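Local coordinates for protein extracellular invertase (Aspergillus kawachii, PDB 5XH8) that is a glycoside hydrolase family 32 beta-fructofuranosidase with high transfructosylation activity, probably splitting sucrose and passing the fructosyl unit on to sugars, as in forming 1-kestose, at residues Q206-Q211 / G223-E228. Sequence-based numbering, arbitrary orientation.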
# COMPACT_ATOMS: atom_id res chain seq x y z
N GLN A 206 11.44 -9.90 15.24
CA GLN A 206 11.46 -10.32 13.87
C GLN A 206 10.11 -10.91 13.53
O GLN A 206 9.63 -11.85 14.22
CB GLN A 206 12.54 -11.38 13.63
CG GLN A 206 13.95 -10.87 13.83
CD GLN A 206 14.99 -11.91 13.46
OE1 GLN A 206 14.67 -13.05 13.12
NE2 GLN A 206 16.25 -11.51 13.51
N PHE A 207 9.52 -10.37 12.47
CA PHE A 207 8.27 -10.87 11.93
C PHE A 207 8.61 -11.86 10.83
O PHE A 207 9.34 -11.50 9.90
CB PHE A 207 7.47 -9.70 11.35
CG PHE A 207 7.23 -8.59 12.33
CD1 PHE A 207 6.18 -8.66 13.25
CD2 PHE A 207 8.06 -7.49 12.36
CE1 PHE A 207 5.97 -7.65 14.16
CE2 PHE A 207 7.85 -6.47 13.26
CZ PHE A 207 6.80 -6.55 14.17
N LEU A 208 8.06 -13.08 10.92
CA LEU A 208 8.44 -14.19 10.03
C LEU A 208 7.33 -14.44 9.04
O LEU A 208 6.15 -14.40 9.41
CB LEU A 208 8.73 -15.47 10.85
CG LEU A 208 9.13 -16.74 10.09
CD1 LEU A 208 10.47 -16.57 9.38
CD2 LEU A 208 9.17 -17.96 11.02
N TYR A 209 7.71 -14.70 7.78
CA TYR A 209 6.79 -15.01 6.70
C TYR A 209 7.29 -16.17 5.85
O TYR A 209 8.49 -16.42 5.78
CB TYR A 209 6.62 -13.79 5.75
CG TYR A 209 6.02 -12.57 6.37
CD1 TYR A 209 6.78 -11.74 7.19
CD2 TYR A 209 4.69 -12.24 6.16
CE1 TYR A 209 6.23 -10.62 7.78
CE2 TYR A 209 4.13 -11.11 6.74
CZ TYR A 209 4.92 -10.31 7.54
OH TYR A 209 4.38 -9.21 8.14
N ARG A 210 6.38 -16.83 5.15
CA ARG A 210 6.80 -17.78 4.10
C ARG A 210 6.07 -17.47 2.83
O ARG A 210 4.96 -16.96 2.87
CB ARG A 210 6.56 -19.23 4.53
CG ARG A 210 5.12 -19.67 4.66
CD ARG A 210 5.06 -21.16 5.02
NE ARG A 210 3.70 -21.52 5.37
CZ ARG A 210 3.30 -22.69 5.88
NH1 ARG A 210 4.15 -23.68 6.14
NH2 ARG A 210 2.01 -22.86 6.14
N GLN A 211 6.69 -17.77 1.69
CA GLN A 211 6.04 -17.60 0.40
C GLN A 211 4.79 -18.48 0.38
O GLN A 211 4.78 -19.59 0.92
CB GLN A 211 6.97 -17.93 -0.78
CG GLN A 211 7.27 -19.39 -0.98
CD GLN A 211 8.09 -19.67 -2.22
OE1 GLN A 211 7.72 -19.35 -3.35
NE2 GLN A 211 9.18 -20.32 -2.02
N GLY A 223 4.01 -15.19 12.39
CA GLY A 223 4.11 -14.67 13.76
C GLY A 223 5.43 -14.01 14.05
O GLY A 223 6.38 -14.08 13.25
N GLN A 224 5.50 -13.38 15.22
CA GLN A 224 6.76 -12.89 15.75
C GLN A 224 7.61 -14.04 16.25
O GLN A 224 7.64 -14.31 17.45
CB GLN A 224 6.51 -11.92 16.89
CG GLN A 224 5.80 -10.66 16.43
CD GLN A 224 5.29 -9.87 17.58
OE1 GLN A 224 4.08 -9.84 17.83
NE2 GLN A 224 6.19 -9.20 18.28
N TRP A 225 8.32 -14.70 15.35
CA TRP A 225 9.04 -15.91 15.71
C TRP A 225 10.12 -15.64 16.79
O TRP A 225 10.49 -16.54 17.50
CB TRP A 225 9.59 -16.64 14.47
CG TRP A 225 10.95 -16.25 14.04
CD1 TRP A 225 11.44 -14.98 13.87
CD2 TRP A 225 12.02 -17.13 13.72
NE1 TRP A 225 12.76 -15.01 13.49
CE2 TRP A 225 13.14 -16.32 13.38
CE3 TRP A 225 12.16 -18.52 13.71
CZ2 TRP A 225 14.38 -16.87 13.03
CZ3 TRP A 225 13.39 -19.07 13.34
CH2 TRP A 225 14.49 -18.24 13.00
N TRP A 226 10.62 -14.40 16.87
CA TRP A 226 11.49 -13.98 17.95
C TRP A 226 11.11 -12.56 18.34
O TRP A 226 11.01 -11.67 17.48
CB TRP A 226 12.98 -14.04 17.52
CG TRP A 226 13.94 -13.61 18.60
CD1 TRP A 226 13.82 -13.84 19.96
CD2 TRP A 226 15.19 -12.92 18.43
NE1 TRP A 226 14.89 -13.29 20.63
CE2 TRP A 226 15.75 -12.73 19.72
CE3 TRP A 226 15.88 -12.44 17.31
CZ2 TRP A 226 16.96 -12.07 19.93
CZ3 TRP A 226 17.09 -11.76 17.51
CH2 TRP A 226 17.62 -11.60 18.82
N HIS A 227 10.86 -12.36 19.63
CA HIS A 227 10.59 -11.05 20.16
C HIS A 227 11.07 -10.99 21.61
O HIS A 227 11.18 -12.00 22.26
CB HIS A 227 9.08 -10.73 20.05
CG HIS A 227 8.22 -11.65 20.86
ND1 HIS A 227 7.84 -11.37 22.16
CD2 HIS A 227 7.70 -12.87 20.57
CE1 HIS A 227 7.11 -12.36 22.62
NE2 HIS A 227 7.02 -13.29 21.69
N GLU A 228 11.40 -9.79 22.08
CA GLU A 228 11.91 -9.59 23.43
C GLU A 228 11.26 -8.35 23.99
O GLU A 228 10.88 -7.46 23.23
CB GLU A 228 13.42 -9.40 23.42
CG GLU A 228 14.22 -10.56 22.88
CD GLU A 228 14.25 -11.77 23.80
OE1 GLU A 228 13.80 -11.67 24.95
OE2 GLU A 228 14.72 -12.83 23.34
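Q206 and W226 pair through the backbone, Q206 N donating to W226 O at 2.9 Å in an antiparallel hydrogen-bonded bridge. L208 N donates to G223 O at 3.0 Å. Q224 lies between these points as the centre of an inverse gamma turn, and the chain turns a corner at W225 and W226; there Q224 CA brings a CH...O contact to Q206 O at 3.4 Å. A third bond joins side chains: W225 NE1 gives its hydrogen to Q206 OE1 at 2.8 Å, nearly straight at 167°. The acceptor lies in the indole plane, and amide and ring run side by side with planes 22° apart. Q206 reaches this position because its chain is extended beyond CG (chi2 -175°). Its NE2 bonds to T268 OG1, so both ends of the amide are held and its rotation is fixed. Within 223-228, W226 NE1 donates to E228 OE2 at 2.8 Å, reaching the anti side of the carboxylate.

The segments belong to the hairpin of strands 203-211 and 219-227, the latter at the edge of a four-stranded antiparallel sheet, one blade of the GH32 beta-propeller. F304, on strand 302-311 of an adjacent sheet, meets both tryptophan rings.

Apolar and ring contacts complete the interface. L208 CD2 lies 3.7 Å from W225 CB, the two side chains crossing at a slant. Q206 NE2 approaches the W226 ring at its edge, 3.9 Å from CE3, with amide and ring steeply inclined. F207 turns away from the side of Q206 and L208, and its CD1 meets Q224 CG at 3.8 Å, the two side chains running alongside each other.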